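Tryptophan halogenase (Shewanella frigidimarina, PDB 2PYX) probably halogenates tryptophan with the help of bound FAD, as other flavin-dependent tryptophan halogenases do. Local coordinates at residues Q398-Q403 with E457-A462. Numbering follows the deposited sequence. Where two conformers were deposited one is given.
Sequences QQHWQQ and EALFPA
Helix 383-413 passes the irregular chain of 457-462 with His-400 and Gln-403, one turn apart, at the contact, the nearest CA atoms being those of His-400 and Leu-459, 6.4 Å apart. Gln-403 reaches across with CG anti to its backbone N (chi1 -165°) and the chain extended beyond, which brings its amide to the backbone of Phe-460, where it bonds both polar groups of that residue. Phe-460 N donates to Gln-403 OE1 at 2.9 Å, from a position tilted out of the carbonyl plane; Gln-403 NE2 returns a more bent 2.8 Å bond (142° at the hydrogen) to Phe-460 O, meeting a lone pair in that carbonyl's plane. The amide also lies at the edge of the Phe-460 ring, Gln-403 OE1 3.3 Å from Phe-460 CD2, with the two planes 58° apart. This pair of hydrogen bonds ties the long helix to the loop just ahead of helix 462-471, in a chain whose family belongs to the Rossmann-type dinucleotide-binding clan, and Phe-460 sits close to Glu-361, a predicted tryptophan-binding residue. With an alanine here in place of Gln-403, Phe-460 N and O would probably lose their side-chain partners, and this part of the loop is likely to be freer to shift. A water extends the network, donating to Gln-403 OE1, accepting from Leu-459 N and bonding His-400 ND1 at 2.7 Å. A second water joins His-400 NE2 to Glu-457 O, so the imidazole is held at both nitrogens. Over one face of that ring lies Leu-459 CG, 3.9 Å from the centroid in a CH-pi contact, while Trp-370 meets His-400 edge-to-face.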
ATOM      1  N   GLN A 398      -5.325 -12.167  -9.077  1.00  8.61           N
ATOM      2  CA  GLN A 398      -5.617 -13.258  -8.131  1.00  8.40           C
ATOM      3  C   GLN A 398      -4.346 -13.680  -7.364  1.00  8.21           C
ATOM      4  O   GLN A 398      -4.371 -13.938  -6.131  1.00 10.22           O
ATOM      5  CB  GLN A 398      -6.244 -14.413  -8.894  1.00  9.17           C
ATOM      6  CG  GLN A 398      -7.650 -14.082  -9.337  1.00  8.53           C
ATOM      7  CD  GLN A 398      -8.144 -14.893 -10.523  1.00 10.75           C
ATOM      8  OE1 GLN A 398      -7.431 -15.787 -11.025  1.00 13.64           O
ATOM      9  NE2 GLN A 398      -9.372 -14.569 -10.986  1.00 11.95           N
ATOM     10  N   GLN A 399      -3.213 -13.753  -8.060  1.00  8.24           N
ATOM     11  CA  GLN A 399      -1.916 -14.034  -7.415  0.50  8.63           C
ATOM     12  C   GLN A 399      -1.623 -12.942  -6.360  1.00  8.26           C
ATOM     13  O   GLN A 399      -1.219 -13.219  -5.234  1.00  8.56           O
ATOM     14  CB  GLN A 399      -0.767 -14.050  -8.427  0.50 11.39           C
ATOM     15  CG  GLN A 399      -0.786 -15.194  -9.446  0.50  7.81           C
ATOM     16  CD  GLN A 399      -0.375 -16.560  -8.897  0.50 11.36           C
ATOM     17  OE1 GLN A 399      -0.092 -16.733  -7.707  0.50  9.74           O
ATOM     18  NE2 GLN A 399      -0.320 -17.542  -9.800  0.50 16.60           N
ATOM     19  N   HIS A 400      -1.787 -11.689  -6.742  1.00  8.30           N
ATOM     20  CA  HIS A 400      -1.545 -10.561  -5.807  1.00  7.06           C
ATOM     21  C   HIS A 400      -2.387 -10.655  -4.567  1.00  7.55           C
ATOM     22  O   HIS A 400      -1.866 -10.500  -3.453  1.00  8.62           O
ATOM     23  CB  HIS A 400      -1.781  -9.228  -6.467  1.00  7.30           C
ATOM     24  CG  HIS A 400      -0.725  -8.853  -7.462  1.00  8.21           C
ATOM     25  ND1 HIS A 400       0.589  -9.265  -7.365  1.00  9.71           N
ATOM     26  CD2 HIS A 400      -0.789  -8.027  -8.537  1.00 10.05           C
ATOM     27  CE1 HIS A 400       1.282  -8.719  -8.361  1.00 10.19           C
ATOM     28  NE2 HIS A 400       0.467  -7.975  -9.091  1.00  9.37           N
ATOM     29  N   TRP A 401      -3.672 -10.916  -4.744  1.00  7.00           N
ATOM     30  CA  TRP A 401      -4.586 -10.985  -3.569  1.00  7.49           C
ATOM     31  C   TRP A 401      -4.257 -12.173  -2.686  1.00  9.40           C
ATOM     32  O   TRP A 401      -4.282 -12.072  -1.459  1.00 10.25           O
ATOM     33  CB  TRP A 401      -6.057 -10.900  -3.989  1.00  8.36           C
ATOM     34  CG  TRP A 401      -6.507  -9.484  -4.065  1.00  7.42           C
ATOM     35  CD1 TRP A 401      -6.696  -8.706  -5.194  1.00 10.13           C
ATOM     36  CD2 TRP A 401      -6.797  -8.650  -2.958  1.00  7.50           C
ATOM     37  NE1 TRP A 401      -7.120  -7.458  -4.826  1.00  9.99           N
ATOM     38  CE2 TRP A 401      -7.220  -7.411  -3.450  1.00  9.09           C
ATOM     39  CE3 TRP A 401      -6.804  -8.865  -1.568  1.00  9.42           C
ATOM     40  CZ2 TRP A 401      -7.572  -6.368  -2.598  1.00  9.28           C
ATOM     41  CZ3 TRP A 401      -7.178  -7.817  -0.738  1.00 11.18           C
ATOM     42  CH2 TRP A 401      -7.547  -6.598  -1.264  1.00  9.31           C
ATOM     43  N   GLN A 402      -3.918 -13.306  -3.267  1.00  8.30           N
ATOM     44  CA  GLN A 402      -3.498 -14.448  -2.430  1.00 11.19           C
ATOM     45  C   GLN A 402      -2.260 -14.058  -1.630  1.00  8.86           C
ATOM     46  O   GLN A 402      -2.170 -14.385  -0.449  1.00  9.68           O
ATOM     47  CB  GLN A 402      -3.265 -15.714  -3.262  1.00 13.09           C
ATOM     48  CG  GLN A 402      -2.667 -16.886  -2.460  1.00 22.71           C
ATOM     49  CD  GLN A 402      -2.439 -18.170  -3.294  1.00 25.57           C
ATOM     50  OE1 GLN A 402      -3.189 -19.140  -3.191  1.00 35.71           O
ATOM     51  NE2 GLN A 402      -1.387 -18.171  -4.108  1.00 36.41           N
ATOM     52  N   GLN A 403      -1.298 -13.393  -2.265  1.00  8.00           N
ATOM     53  CA  GLN A 403      -0.079 -12.985  -1.598  1.00  7.38           C
ATOM     54  C   GLN A 403      -0.363 -11.981  -0.510  1.00  7.62           C
ATOM     55  O   GLN A 403       0.247 -12.061   0.574  1.00  8.70           O
ATOM     56  CB  GLN A 403       0.918 -12.394  -2.571  1.00  8.22           C
ATOM     57  CG  GLN A 403       2.280 -12.306  -1.943  1.00 11.77           C
ATOM     58  CD  GLN A 403       3.294 -11.519  -2.714  1.00 11.78           C
ATOM     59  OE1 GLN A 403       3.054 -10.393  -3.145  1.00 11.23           O
ATOM     60  NE2 GLN A 403       4.519 -12.098  -2.799  1.00 14.97           N
ATOM     61  N   GLU A 457       6.982 -10.085 -11.189  1.00 11.84           N
ATOM     62  CA  GLU A 457       6.519  -8.822 -10.659  1.00 11.03           C
ATOM     63  C   GLU A 457       5.570  -8.948  -9.468  1.00 12.42           C
ATOM     64  O   GLU A 457       4.544  -8.297  -9.392  1.00 12.20           O
ATOM     65  CB  GLU A 457       5.877  -7.989 -11.745  1.00 12.35           C
ATOM     66  CG  GLU A 457       6.841  -7.588 -12.828  1.00 15.12           C
ATOM     67  CD  GLU A 457       6.053  -6.981 -13.970  1.00 33.40           C
ATOM     68  OE1 GLU A 457       5.352  -7.751 -14.696  1.00 38.62           O
ATOM     69  OE2 GLU A 457       6.081  -5.746 -14.078  1.00 42.50           O
ATOM     70  N   ALA A 458       5.977  -9.752  -8.496  1.00 13.06           N
ATOM     71  CA  ALA A 458       5.191  -9.862  -7.293  1.00 12.17           C
ATOM     72  C   ALA A 458       5.087  -8.537  -6.561  1.00 12.49           C
ATOM     73  O   ALA A 458       5.994  -7.705  -6.586  1.00 14.95           O
ATOM     74  CB  ALA A 458       5.784 -10.884  -6.379  1.00 14.58           C
ATOM     75  N   LEU A 459       3.973  -8.331  -5.855  1.00 12.76           N
ATOM     76  CA  LEU A 459       3.816  -7.128  -5.066  1.00 15.59           C
ATOM     77  C   LEU A 459       4.802  -7.089  -3.910  1.00 14.11           C
ATOM     78  O   LEU A 459       5.427  -6.054  -3.671  1.00 23.13           O
ATOM     79  CB  LEU A 459       2.403  -7.059  -4.484  1.00 18.87           C
ATOM     80  CG  LEU A 459       1.271  -6.296  -5.152  1.00 26.55           C
ATOM     81  CD1 LEU A 459       0.193  -6.107  -4.091  1.00 23.03           C
ATOM     82  CD2 LEU A 459       1.666  -4.952  -5.748  1.00 21.97           C
ATOM     83  N   PHE A 460       4.920  -8.193  -3.201  1.00 13.91           N
ATOM     84  CA  PHE A 460       5.920  -8.325  -2.131  1.00 18.52           C
ATOM     85  C   PHE A 460       7.004  -9.303  -2.548  1.00 17.98           C
ATOM     86  O   PHE A 460       6.733 -10.466  -2.846  1.00 20.79           O
ATOM     87  CB  PHE A 460       5.278  -8.855  -0.831  1.00 17.40           C
ATOM     88  CG  PHE A 460       4.163  -8.011  -0.304  1.00 17.50           C
ATOM     89  CD1 PHE A 460       4.420  -6.841   0.389  1.00 24.29           C
ATOM     90  CD2 PHE A 460       2.832  -8.405  -0.460  1.00 13.40           C
ATOM     91  CE1 PHE A 460       3.366  -6.085   0.876  1.00 22.41           C
ATOM     92  CE2 PHE A 460       1.808  -7.647   0.028  1.00 14.69           C
ATOM     93  CZ  PHE A 460       2.064  -6.484   0.678  1.00 20.19           C
ATOM     94  N   PRO A 461       8.282  -8.873  -2.477  1.00 21.80           N
ATOM     95  CA  PRO A 461       9.348  -9.818  -2.726  1.00 21.74           C
ATOM     96  C   PRO A 461       9.602 -10.663  -1.528  1.00 18.75           C
ATOM     97  O   PRO A 461       9.092 -10.318  -0.419  1.00 16.52           O
ATOM     98  CB  PRO A 461      10.565  -8.915  -2.969  1.00 24.19           C
ATOM     99  CG  PRO A 461      10.307  -7.749  -2.212  1.00 20.84           C
ATOM    100  CD  PRO A 461       8.797  -7.550  -2.145  1.00 23.15           C
ATOM    101  N   ALA A 462      10.396 -11.713  -1.727  1.00 18.09           N
ATOM    102  CA  ALA A 462      10.770 -12.651  -0.679  1.00 17.59           C
ATOM    103  C   ALA A 462      11.310 -11.875   0.513  1.00 13.81           C
ATOM    104  O   ALA A 462      11.080 -12.277   1.624  1.00 13.29           O
ATOM    105  CB  ALA A 462      11.795 -13.668  -1.159  1.00 20.61           C
TER
HETATM  106  O   HOH W   1       2.186 -10.710  -5.753  1.00 10.70           O
HETATM  107  O   HOH W   2       2.559  -7.785 -11.264  1.00 11.06           O